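Local coordinates for protein alpha-1,3-glucanase (Bacillus circulans, PDB 5ZRU) that hydrolyses alpha-1,3-glucan as a family GH87 glycoside hydrolase, the chain here being its catalytic unit, with calcium and zinc ions bound, at residues I451-T456 with V487-I492. Residues are numbered along the deposited sequence; the frame is centred on the assembly and turned at random.
Sequences IVFSDT and VTFTNI
Ile451 to Ser454 and Val487 to Thr490 run side by side as parallel strands, their axes 4.6 Å apart at closest and 13° from aligned. Phe453 sits at the middle of the ladder: its N donates to Thr488 O at 2.8 Å, and its O accepts Thr490 N. Thr488 N to Ile451 O and Asp455 N to Thr490 O extend the pattern. Both segments turn the same corner, at Asp455 and Asn491, where phi and psi are all positive, and the pairing resumes beyond it with Thr456 N on Asn491 O.

Phe453 and Phe489 point the same way into the buried side. With CG anti to the carbonyl carbon in both (chi1 -63° in Phe453), the rings come out nearly parallel, planes 7° apart and centroids 4.8 Å apart, but slid so far that they barely overlap and Phe453 CD1 meets Phe489 CE2 at 3.3 Å. Val487 CG1 touches the edge of the Phe453 ring at CE1. Phe515 stacks on Phe489, continuing the row. An alanine in place of Phe453 would probably leave the Phe489 ring without its near-parallel neighbour on this side and open a gap beside Val487.

At the corner the Asp455 carboxylate and Asn491 amide lie alongside, bridged by a water that donates to Asp455 OD2 and accepts from Asn491 ND2. Ser454 OG also donates to Asp455 OD2, at 2.8 Å, on its anti side.

Matching strands, matching corners and an internal row of aromatic rings are the marks of successive coils in a right-handed parallel beta-helix, the pectate lyase-like fold of this catalytic domain.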
ATOM      1  N   ILE A 451     -19.795   7.953  -8.918  1.00 10.43           N
ATOM      2  CA  ILE A 451     -18.718   7.155  -8.350  1.00  8.74           C
ATOM      3  C   ILE A 451     -19.337   6.177  -7.362  1.00 11.60           C
ATOM      4  O   ILE A 451     -20.294   6.523  -6.660  1.00 13.81           O
ATOM      5  CB  ILE A 451     -17.674   8.075  -7.670  1.00 10.06           C
ATOM      6  CG1 ILE A 451     -16.801   8.761  -8.727  1.00  9.00           C
ATOM      7  CG2 ILE A 451     -16.843   7.326  -6.609  1.00 10.92           C
ATOM      8  CD1 ILE A 451     -15.941   9.903  -8.169  1.00  9.84           C
ATOM      9  N   VAL A 452     -18.821   4.947  -7.324  1.00 10.61           N
ATOM     10  CA  VAL A 452     -19.420   3.880  -6.529  1.00 10.03           C
ATOM     11  C   VAL A 452     -18.363   3.252  -5.630  1.00 13.10           C
ATOM     12  O   VAL A 452     -17.274   2.903  -6.099  1.00 11.20           O
ATOM     13  CB  VAL A 452     -20.059   2.797  -7.421  1.00 10.74           C
ATOM     14  CG1 VAL A 452     -20.464   1.592  -6.581  1.00 17.06           C
ATOM     15  CG2 VAL A 452     -21.257   3.363  -8.162  1.00 14.55           C
ATOM     16  N   PHE A 453     -18.701   3.083  -4.349  1.00  9.14           N
ATOM     17  CA  PHE A 453     -17.982   2.209  -3.427  1.00 10.14           C
ATOM     18  C   PHE A 453     -18.936   1.101  -3.009  1.00 11.32           C
ATOM     19  O   PHE A 453     -20.076   1.383  -2.626  1.00 13.37           O
ATOM     20  CB  PHE A 453     -17.507   2.956  -2.175  1.00  9.77           C
ATOM     21  CG  PHE A 453     -16.522   4.062  -2.452  1.00 10.14           C
ATOM     22  CD1 PHE A 453     -16.956   5.343  -2.761  1.00 11.43           C
ATOM     23  CD2 PHE A 453     -15.158   3.815  -2.385  1.00  8.26           C
ATOM     24  CE1 PHE A 453     -16.051   6.360  -3.002  1.00 11.16           C
ATOM     25  CE2 PHE A 453     -14.243   4.829  -2.630  1.00 10.90           C
ATOM     26  CZ  PHE A 453     -14.690   6.107  -2.936  1.00 10.75           C
ATOM     27  N   SER A 454     -18.492  -0.152  -3.071  1.00  9.87           N
ATOM     28  CA  SER A 454     -19.421  -1.202  -2.684  1.00  9.95           C
ATOM     29  C   SER A 454     -18.684  -2.415  -2.152  1.00 11.57           C
ATOM     30  O   SER A 454     -17.486  -2.604  -2.392  1.00  9.02           O
ATOM     31  CB  SER A 454     -20.318  -1.639  -3.849  1.00 12.73           C
ATOM     32  OG  SER A 454     -19.621  -2.548  -4.686  1.00 14.15           O
ATOM     33  N   ASP A 455     -19.440  -3.231  -1.421  1.00  7.54           N
ATOM     34  CA  ASP A 455     -19.050  -4.586  -1.059  1.00  9.98           C
ATOM     35  C   ASP A 455     -17.703  -4.596  -0.354  1.00  9.91           C
ATOM     36  O   ASP A 455     -16.772  -5.292  -0.750  1.00 10.35           O
ATOM     37  CB  ASP A 455     -19.049  -5.479  -2.303  1.00  9.75           C
ATOM     38  CG  ASP A 455     -20.439  -5.649  -2.877  1.00 12.83           C
ATOM     39  OD1 ASP A 455     -21.207  -6.455  -2.313  1.00 14.38           O
ATOM     40  OD2 ASP A 455     -20.773  -4.951  -3.862  1.00 16.24           O
ATOM     41  N   THR A 456     -17.591  -3.797   0.699  1.00  9.05           N
ATOM     42  CA  THR A 456     -16.275  -3.531   1.264  1.00 10.11           C
ATOM     43  C   THR A 456     -16.346  -3.602   2.779  1.00 11.10           C
ATOM     44  O   THR A 456     -17.310  -3.128   3.384  1.00  9.77           O
ATOM     45  CB  THR A 456     -15.751  -2.167   0.795  1.00 10.38           C
ATOM     46  OG1 THR A 456     -15.422  -2.243  -0.601  1.00 11.08           O
ATOM     47  CG2 THR A 456     -14.502  -1.733   1.581  1.00 11.27           C
ATOM     48  N   VAL A 487     -22.077  10.277  -5.488  1.00 10.12           N
ATOM     49  CA  VAL A 487     -21.323   9.179  -4.893  1.00 12.59           C
ATOM     50  C   VAL A 487     -22.306   8.246  -4.203  1.00 12.00           C
ATOM     51  O   VAL A 487     -23.205   8.701  -3.488  1.00 11.93           O
ATOM     52  CB  VAL A 487     -20.256   9.671  -3.890  1.00  8.62           C
ATOM     53  CG1 VAL A 487     -19.346   8.514  -3.501  1.00 10.99           C
ATOM     54  CG2 VAL A 487     -19.428  10.809  -4.473  1.00  9.40           C
ATOM     55  N   THR A 488     -22.142   6.946  -4.426  1.00 11.81           N
ATOM     56  CA  THR A 488     -22.973   5.933  -3.793  1.00 11.97           C
ATOM     57  C   THR A 488     -22.070   4.937  -3.088  1.00 11.44           C
ATOM     58  O   THR A 488     -21.075   4.485  -3.669  1.00 13.13           O
ATOM     59  CB  THR A 488     -23.848   5.213  -4.822  1.00 12.75           C
ATOM     60  OG1 THR A 488     -24.604   6.178  -5.563  1.00 14.25           O
ATOM     61  CG2 THR A 488     -24.806   4.229  -4.132  1.00 13.38           C
ATOM     62  N   PHE A 489     -22.419   4.607  -1.842  1.00  9.67           N
ATOM     63  CA  PHE A 489     -21.772   3.574  -1.042  1.00  9.95           C
ATOM     64  C   PHE A 489     -22.803   2.485  -0.792  1.00 11.04           C
ATOM     65  O   PHE A 489     -23.889   2.773  -0.278  1.00 13.13           O
ATOM     66  CB  PHE A 489     -21.275   4.118   0.301  1.00 10.16           C
ATOM     67  CG  PHE A 489     -20.273   5.217   0.184  1.00 10.08           C
ATOM     68  CD1 PHE A 489     -20.668   6.505  -0.125  1.00 12.40           C
ATOM     69  CD2 PHE A 489     -18.932   4.961   0.408  1.00  9.33           C
ATOM     70  CE1 PHE A 489     -19.747   7.523  -0.216  1.00 14.61           C
ATOM     71  CE2 PHE A 489     -18.000   5.974   0.303  1.00  9.84           C
ATOM     72  CZ  PHE A 489     -18.409   7.257  -0.008  1.00 13.06           C
ATOM     73  N   THR A 490     -22.480   1.243  -1.152  1.00 10.29           N
ATOM     74  CA  THR A 490     -23.452   0.165  -1.000  1.00  9.20           C
ATOM     75  C   THR A 490     -22.782  -1.077  -0.427  1.00 10.84           C
ATOM     76  O   THR A 490     -21.724  -1.487  -0.907  1.00 10.09           O
ATOM     77  CB  THR A 490     -24.116  -0.151  -2.347  1.00 10.00           C
ATOM     78  OG1 THR A 490     -24.701   1.051  -2.865  1.00 12.36           O
ATOM     79  CG2 THR A 490     -25.205  -1.208  -2.165  1.00 14.25           C
ATOM     80  N   ASN A 491     -23.403  -1.687   0.585  1.00 11.34           N
ATOM     81  CA  ASN A 491     -22.887  -2.919   1.184  1.00  9.52           C
ATOM     82  C   ASN A 491     -21.494  -2.690   1.777  1.00 10.69           C
ATOM     83  O   ASN A 491     -20.499  -3.275   1.349  1.00 11.69           O
ATOM     84  CB  ASN A 491     -22.865  -4.057   0.157  1.00  9.49           C
ATOM     85  CG  ASN A 491     -24.250  -4.609  -0.132  1.00 12.88           C
ATOM     86  OD1 ASN A 491     -25.054  -4.811   0.785  1.00 11.97           O
ATOM     87  ND2 ASN A 491     -24.531  -4.864  -1.406  1.00 11.02           N
ATOM     88  N   ILE A 492     -21.429  -1.802   2.762  1.00  9.37           N
ATOM     89  CA  ILE A 492     -20.170  -1.486   3.436  1.00 11.23           C
ATOM     90  C   ILE A 492     -20.304  -1.898   4.890  1.00 12.62           C
ATOM     91  O   ILE A 492     -21.259  -1.492   5.563  1.00 11.40           O
ATOM     92  CB  ILE A 492     -19.811   0.011   3.352  1.00 10.81           C
ATOM     93  CG1 ILE A 492     -20.005   0.572   1.936  1.00 14.38           C
ATOM     94  CG2 ILE A 492     -18.389   0.252   3.897  1.00 10.76           C
ATOM     95  CD1 ILE A 492     -19.012   0.085   0.913  1.00 12.47           C
TER
HETATM   96  O   HOH W   1     -22.855   6.837  -7.846  1.00 13.42           O
HETATM   97  O   HOH W   2     -23.161  -3.974  -3.764  1.00 14.57           O